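Local coordinates for outer membrane protein Omp121 (Bacteroides thetaiotaomicron, PDB 5FQ8) that probably imports a nutrient across the outer membrane as a TonB-dependent receptor, a plugged beta-barrel with bound calcium and magnesium ions, at residues A305-N319 and E378-Y392. Numbering follows the deposited sequence.
Sequences ALTFSSSLNYAYQKN and EYESERFYGKFQLDY
L306 starts the pairing of 305-319 with 378-392: its CD1 lies 3.7 Å from L390 CD1, and its CB sits in plane at the edge of the Y392 ring. From T307 to N319 every odd-numbered residue forms a hydrogen-bonded antiparallel pair with its opposite number, and the axes run 169° apart, as in a TonB-dependent receptor barrel. L312 carries CD2 to the edge of the F384 ring. N313 lays CB over one face of the Y385 ring, 3.7 Å from its centroid, the ring placed there by Y385 CG lying between backbone N and carbonyl carbon (chi1 62°). Y385 O is gripped twice, by N313 N at 2.8 Å and, from above the carbonyl plane, by N313 ND2 at 3.3 Å; N313 OD1 turns to S296. Y314 OH makes a weak bond to E382 OE2, whose carboxylate also meets R453 of the second subunit, another copy of this protein. Y316 OH donates to E380 OE1 at 3.1 Å from above the carboxylate plane. A phenylalanine in place of Y316 would probably leave E380 OE1 without this donor, its carboxylate then held chiefly by the salt bridge from OE2 to R453 of that subunit. Q317 packs CG on S381 CB. R383 NH2 is salt-bridged to D407 of the barrel wall, while R383 NH1 bonds G129 O and K387 NZ bonds D105 O, both in the plug. The face of L306, F308, L312, Y314 and Y316 meets the second subunit, apolar first, then tyrosine-glutamate; the other, largely polar, turns inward. The strand pair thus serves subunit packing outside and plug contact inside.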
loop_
_atom_site.group_PDB
_atom_site.type_symbol
_atom_site.label_atom_id
_atom_site.label_comp_id
_atom_site.label_asym_id
_atom_site.label_seq_id
_atom_site.Cartn_x
_atom_site.Cartn_y
_atom_site.Cartn_z
ATOM N N ALA B 305 -33.621 -26.842 38.001
ATOM C CA ALA B 305 -32.437 -27.589 37.621
ATOM C C ALA B 305 -31.592 -26.855 36.594
ATOM O O ALA B 305 -30.440 -27.229 36.386
ATOM C CB ALA B 305 -32.833 -28.955 37.081
ATOM N N LEU B 306 -32.130 -25.823 35.955
ATOM C CA LEU B 306 -31.433 -25.136 34.883
ATOM C C LEU B 306 -30.623 -23.979 35.428
ATOM O O LEU B 306 -31.075 -23.250 36.305
ATOM C CB LEU B 306 -32.415 -24.617 33.836
ATOM C CG LEU B 306 -31.788 -24.010 32.579
ATOM C CD1 LEU B 306 -32.307 -24.747 31.387
ATOM C CD2 LEU B 306 -32.086 -22.530 32.451
ATOM N N THR B 307 -29.423 -23.812 34.890
ATOM C CA THR B 307 -28.586 -22.660 35.189
ATOM C C THR B 307 -28.046 -22.113 33.881
ATOM O O THR B 307 -27.426 -22.847 33.110
ATOM C CB THR B 307 -27.442 -23.032 36.128
ATOM O OG1 THR B 307 -27.934 -23.921 37.129
ATOM C CG2 THR B 307 -26.899 -21.800 36.789
ATOM N N PHE B 308 -28.300 -20.837 33.623
ATOM C CA PHE B 308 -27.753 -20.164 32.459
ATOM C C PHE B 308 -26.912 -18.992 32.936
ATOM O O PHE B 308 -27.379 -18.153 33.708
ATOM C CB PHE B 308 -28.858 -19.724 31.491
ATOM C CG PHE B 308 -29.789 -18.690 32.038
ATOM C CD1 PHE B 308 -30.933 -19.061 32.721
ATOM C CD2 PHE B 308 -29.538 -17.347 31.836
ATOM C CE1 PHE B 308 -31.793 -18.110 33.211
ATOM C CE2 PHE B 308 -30.378 -16.392 32.320
ATOM C CZ PHE B 308 -31.520 -16.769 33.013
ATOM N N SER B 309 -25.665 -18.956 32.506
ATOM C CA SER B 309 -24.761 -17.885 32.869
ATOM C C SER B 309 -24.107 -17.342 31.613
ATOM O O SER B 309 -24.130 -17.970 30.554
ATOM C CB SER B 309 -23.705 -18.369 33.837
ATOM O OG SER B 309 -23.028 -19.478 33.285
ATOM N N SER B 310 -23.511 -16.165 31.742
ATOM C CA SER B 310 -22.928 -15.536 30.575
ATOM C C SER B 310 -21.915 -14.490 30.991
ATOM O O SER B 310 -22.128 -13.758 31.954
ATOM C CB SER B 310 -24.000 -14.897 29.712
ATOM O OG SER B 310 -23.385 -14.002 28.818
ATOM N N SER B 311 -20.824 -14.421 30.241
ATOM C CA SER B 311 -19.734 -13.487 30.483
ATOM C C SER B 311 -19.413 -12.803 29.169
ATOM O O SER B 311 -19.299 -13.480 28.150
ATOM C CB SER B 311 -18.505 -14.230 31.023
ATOM O OG SER B 311 -17.379 -13.385 31.139
ATOM N N LEU B 312 -19.283 -11.478 29.180
ATOM C CA LEU B 312 -18.945 -10.719 27.977
ATOM C C LEU B 312 -17.970 -9.605 28.319
ATOM O O LEU B 312 -18.238 -8.795 29.205
ATOM C CB LEU B 312 -20.187 -10.124 27.312
ATOM C CG LEU B 312 -21.328 -11.057 26.938
ATOM C CD1 LEU B 312 -22.482 -10.258 26.463
ATOM C CD2 LEU B 312 -20.903 -12.001 25.873
ATOM N N ASN B 313 -16.870 -9.536 27.587
ATOM C CA ASN B 313 -15.766 -8.650 27.910
ATOM C C ASN B 313 -15.309 -7.914 26.664
ATOM O O ASN B 313 -15.248 -8.502 25.590
ATOM C CB ASN B 313 -14.597 -9.439 28.492
ATOM C CG ASN B 313 -15.036 -10.475 29.496
ATOM O OD1 ASN B 313 -14.940 -10.260 30.687
ATOM N ND2 ASN B 313 -15.519 -11.604 29.019
ATOM N N TYR B 314 -14.980 -6.638 26.817
ATOM C CA TYR B 314 -14.417 -5.819 25.757
ATOM C C TYR B 314 -13.085 -5.287 26.240
ATOM O O TYR B 314 -12.948 -4.917 27.407
ATOM C CB TYR B 314 -15.362 -4.675 25.383
ATOM C CG TYR B 314 -14.772 -3.526 24.595
ATOM C CD1 TYR B 314 -14.777 -3.534 23.218
ATOM C CD2 TYR B 314 -14.261 -2.410 25.229
ATOM C CE1 TYR B 314 -14.258 -2.481 22.496
ATOM C CE2 TYR B 314 -13.748 -1.349 24.509
ATOM C CZ TYR B 314 -13.751 -1.394 23.147
ATOM O OH TYR B 314 -13.239 -0.355 22.425
ATOM N N ALA B 315 -12.100 -5.277 25.350
ATOM C CA ALA B 315 -10.759 -4.813 25.669
ATOM C C ALA B 315 -10.291 -3.846 24.600
ATOM O O ALA B 315 -10.453 -4.109 23.408
ATOM C CB ALA B 315 -9.789 -5.980 25.793
ATOM N N TYR B 316 -9.730 -2.730 25.034
ATOM C CA TYR B 316 -9.102 -1.758 24.162
ATOM C C TYR B 316 -7.634 -1.632 24.516
ATOM O O TYR B 316 -7.255 -1.782 25.673
ATOM C CB TYR B 316 -9.752 -0.412 24.298
ATOM C CG TYR B 316 -9.072 0.676 23.529
ATOM C CD1 TYR B 316 -9.409 0.924 22.203
ATOM C CD2 TYR B 316 -8.110 1.467 24.118
ATOM C CE1 TYR B 316 -8.798 1.920 21.492
ATOM C CE2 TYR B 316 -7.490 2.468 23.412
ATOM C CZ TYR B 316 -7.838 2.689 22.098
ATOM O OH TYR B 316 -7.220 3.688 21.396
ATOM N N GLN B 317 -6.804 -1.340 23.519
ATOM C CA GLN B 317 -5.448 -0.923 23.828
ATOM C C GLN B 317 -4.945 0.021 22.758
ATOM O O GLN B 317 -5.308 -0.099 21.595
ATOM C CB GLN B 317 -4.505 -2.114 23.980
ATOM C CG GLN B 317 -4.142 -2.842 22.735
ATOM C CD GLN B 317 -3.317 -4.062 23.044
ATOM O OE1 GLN B 317 -3.840 -5.085 23.471
ATOM N NE2 GLN B 317 -2.018 -3.956 22.846
ATOM N N LYS B 318 -4.136 0.984 23.169
ATOM C CA LYS B 318 -3.367 1.788 22.234
ATOM C C LYS B 318 -1.913 1.743 22.658
ATOM O O LYS B 318 -1.532 2.379 23.639
ATOM C CB LYS B 318 -3.860 3.226 22.164
ATOM C CG LYS B 318 -3.653 3.841 20.793
ATOM C CD LYS B 318 -3.809 5.331 20.793
ATOM C CE LYS B 318 -2.471 5.986 20.968
ATOM N NZ LYS B 318 -2.584 7.439 21.230
ATOM N N ASN B 319 -1.108 1.014 21.912
ATOM C CA ASN B 319 0.330 0.987 22.106
ATOM C C ASN B 319 1.021 1.960 21.169
ATOM O O ASN B 319 0.643 2.097 20.008
ATOM C CB ASN B 319 0.882 -0.411 21.851
ATOM C CG ASN B 319 0.194 -1.468 22.665
ATOM O OD1 ASN B 319 -0.998 -1.682 22.541
ATOM N ND2 ASN B 319 0.951 -2.155 23.488
ATOM N N GLU B 378 2.482 3.101 15.906
ATOM C CA GLU B 378 1.326 3.056 16.783
ATOM C C GLU B 378 0.537 1.780 16.542
ATOM O O GLU B 378 0.607 1.188 15.471
ATOM C CB GLU B 378 0.450 4.281 16.545
ATOM C CG GLU B 378 -0.664 4.479 17.540
ATOM C CD GLU B 378 -1.498 5.681 17.228
ATOM O OE1 GLU B 378 -0.958 6.801 17.262
ATOM O OE2 GLU B 378 -2.692 5.498 16.935
ATOM N N TYR B 379 -0.174 1.333 17.563
ATOM C CA TYR B 379 -1.059 0.183 17.448
ATOM C C TYR B 379 -2.306 0.470 18.258
ATOM O O TYR B 379 -2.212 0.934 19.392
ATOM C CB TYR B 379 -0.376 -1.085 17.937
ATOM C CG TYR B 379 -1.154 -2.374 17.825
ATOM C CD1 TYR B 379 -1.117 -3.132 16.674
ATOM C CD2 TYR B 379 -1.869 -2.866 18.897
ATOM C CE1 TYR B 379 -1.796 -4.327 16.587
ATOM C CE2 TYR B 379 -2.550 -4.055 18.817
ATOM C CZ TYR B 379 -2.512 -4.781 17.658
ATOM O OH TYR B 379 -3.193 -5.965 17.574
ATOM N N GLU B 380 -3.460 0.232 17.661
ATOM C CA GLU B 380 -4.741 0.323 18.337
ATOM C C GLU B 380 -5.487 -0.977 18.111
ATOM O O GLU B 380 -5.487 -1.510 17.004
ATOM C CB GLU B 380 -5.561 1.503 17.838
ATOM C CG GLU B 380 -6.903 1.595 18.524
ATOM C CD GLU B 380 -7.770 2.727 18.059
ATOM O OE1 GLU B 380 -7.406 3.895 18.264
ATOM O OE2 GLU B 380 -8.835 2.439 17.499
ATOM N N SER B 381 -6.098 -1.504 19.157
ATOM C CA SER B 381 -6.746 -2.803 19.076
ATOM C C SER B 381 -8.088 -2.764 19.787
ATOM O O SER B 381 -8.230 -2.105 20.813
ATOM C CB SER B 381 -5.850 -3.875 19.682
ATOM O OG SER B 381 -6.565 -5.055 19.945
ATOM N N GLU B 382 -9.071 -3.459 19.234
ATOM C CA GLU B 382 -10.373 -3.611 19.860
ATOM C C GLU B 382 -10.698 -5.089 19.908
ATOM O O GLU B 382 -10.426 -5.805 18.955
ATOM C CB GLU B 382 -11.439 -2.849 19.093
ATOM C CG GLU B 382 -11.751 -1.477 19.669
ATOM C CD GLU B 382 -12.560 -0.603 18.744
ATOM O OE1 GLU B 382 -12.068 -0.272 17.643
ATOM O OE2 GLU B 382 -13.693 -0.251 19.127
ATOM N N ARG B 383 -11.250 -5.558 21.022
ATOM C CA ARG B 383 -11.381 -6.994 21.229
ATOM C C ARG B 383 -12.618 -7.308 22.041
ATOM O O ARG B 383 -12.830 -6.711 23.092
ATOM C CB ARG B 383 -10.155 -7.563 21.947
ATOM C CG ARG B 383 -10.291 -9.020 22.314
ATOM C CD ARG B 383 -9.000 -9.564 22.870
ATOM N NE ARG B 383 -9.099 -10.978 23.191
ATOM C CZ ARG B 383 -8.164 -11.632 23.848
ATOM N NH1 ARG B 383 -7.084 -10.988 24.235
ATOM N NH2 ARG B 383 -8.308 -12.916 24.128
ATOM N N PHE B 384 -13.400 -8.273 21.581
ATOM C CA PHE B 384 -14.568 -8.744 22.307
ATOM C C PHE B 384 -14.469 -10.248 22.504
ATOM O O PHE B 384 -14.227 -10.984 21.548
ATOM C CB PHE B 384 -15.856 -8.382 21.563
ATOM C CG PHE B 384 -17.044 -9.132 22.048
ATOM C CD1 PHE B 384 -17.699 -8.740 23.195
ATOM C CD2 PHE B 384 -17.489 -10.252 21.384
ATOM C CE1 PHE B 384 -18.789 -9.438 23.662
ATOM C CE2 PHE B 384 -18.575 -10.964 21.849
ATOM C CZ PHE B 384 -19.227 -10.560 22.994
ATOM N N TYR B 385 -14.655 -10.706 23.735
ATOM C CA TYR B 385 -14.699 -12.137 23.979
ATOM C C TYR B 385 -15.743 -12.424 25.039
ATOM O O TYR B 385 -16.141 -11.538 25.785
ATOM C CB TYR B 385 -13.332 -12.695 24.379
ATOM C CG TYR B 385 -12.747 -12.152 25.649
ATOM C CD1 TYR B 385 -12.103 -10.932 25.675
ATOM C CD2 TYR B 385 -12.807 -12.882 26.820
ATOM C CE1 TYR B 385 -11.559 -10.448 26.840
ATOM C CE2 TYR B 385 -12.274 -12.409 27.981
ATOM C CZ TYR B 385 -11.648 -11.193 27.992
ATOM O OH TYR B 385 -11.104 -10.711 29.156
ATOM N N GLY B 386 -16.204 -13.667 25.088
ATOM C CA GLY B 386 -17.137 -14.035 26.134
ATOM C C GLY B 386 -17.549 -15.488 26.048
ATOM O O GLY B 386 -16.991 -16.257 25.274
ATOM N N LYS B 387 -18.536 -15.849 26.866
ATOM C CA LYS B 387 -19.036 -17.214 26.836
ATOM C C LYS B 387 -20.498 -17.254 27.241
ATOM O O LYS B 387 -21.025 -16.312 27.823
ATOM C CB LYS B 387 -18.216 -18.124 27.744
ATOM C CG LYS B 387 -18.580 -18.039 29.188
ATOM C CD LYS B 387 -18.530 -19.407 29.813
ATOM C CE LYS B 387 -19.189 -19.426 31.175
ATOM N NZ LYS B 387 -18.980 -20.714 31.884
ATOM N N PHE B 388 -21.144 -18.360 26.888
ATOM C CA PHE B 388 -22.479 -18.712 27.342
ATOM C C PHE B 388 -22.439 -20.149 27.821
ATOM O O PHE B 388 -21.933 -21.027 27.126
ATOM C CB PHE B 388 -23.534 -18.564 26.243
ATOM C CG PHE B 388 -24.885 -19.139 26.615
ATOM C CD1 PHE B 388 -25.798 -18.384 27.322
ATOM C CD2 PHE B 388 -25.237 -20.425 26.255
ATOM C CE1 PHE B 388 -27.022 -18.893 27.664
ATOM C CE2 PHE B 388 -26.464 -20.944 26.609
ATOM C CZ PHE B 388 -27.358 -20.175 27.310
ATOM N N GLN B 389 -22.986 -20.397 28.995
ATOM C CA GLN B 389 -23.026 -21.740 29.533
ATOM C C GLN B 389 -24.431 -22.047 29.996
ATOM O O GLN B 389 -25.068 -21.211 30.637
ATOM C CB GLN B 389 -22.047 -21.908 30.684
ATOM C CG GLN B 389 -21.895 -23.326 31.102
ATOM C CD GLN B 389 -20.832 -23.484 32.133
ATOM O OE1 GLN B 389 -19.647 -23.357 31.842
ATOM N NE2 GLN B 389 -21.243 -23.742 33.362
ATOM N N LEU B 390 -24.903 -23.242 29.663
ATOM C CA LEU B 390 -26.204 -23.756 30.073
ATOM C C LEU B 390 -25.955 -25.039 30.843
ATOM O O LEU B 390 -25.514 -26.032 30.262
ATOM C CB LEU B 390 -27.097 -24.024 28.866
ATOM C CG LEU B 390 -28.494 -24.525 29.163
ATOM C CD1 LEU B 390 -29.159 -23.449 29.938
ATOM C CD2 LEU B 390 -29.244 -24.788 27.894
ATOM N N ASP B 391 -26.227 -25.015 32.142
ATOM C CA ASP B 391 -26.135 -26.199 32.979
ATOM C C ASP B 391 -27.532 -26.705 33.287
ATOM O O ASP B 391 -28.423 -25.917 33.592
ATOM C CB ASP B 391 -25.413 -25.895 34.287
ATOM C CG ASP B 391 -23.947 -25.667 34.098
ATOM O OD1 ASP B 391 -23.223 -26.643 33.823
ATOM O OD2 ASP B 391 -23.521 -24.508 34.244
ATOM N N TYR B 392 -27.723 -28.015 33.215
ATOM C CA TYR B 392 -29.021 -28.594 33.539
ATOM C C TYR B 392 -28.814 -29.938 34.218
ATOM O O TYR B 392 -28.348 -30.885 33.587
ATOM C CB TYR B 392 -29.879 -28.746 32.295
ATOM C CG TYR B 392 -31.263 -29.252 32.577
ATOM C CD1 TYR B 392 -32.221 -28.417 33.121
ATOM C CD2 TYR B 392 -31.616 -30.564 32.294
ATOM C CE1 TYR B 392 -33.483 -28.873 33.386
ATOM C CE2 TYR B 392 -32.881 -31.027 32.548
ATOM C CZ TYR B 392 -33.807 -30.175 33.096
ATOM O OH TYR B 392 -35.076 -30.607 33.368
HETATM O O HOH W 1 -24.469 -21.518 33.690
HETATM O O HOH W 2 -8.088 -5.130 22.472
#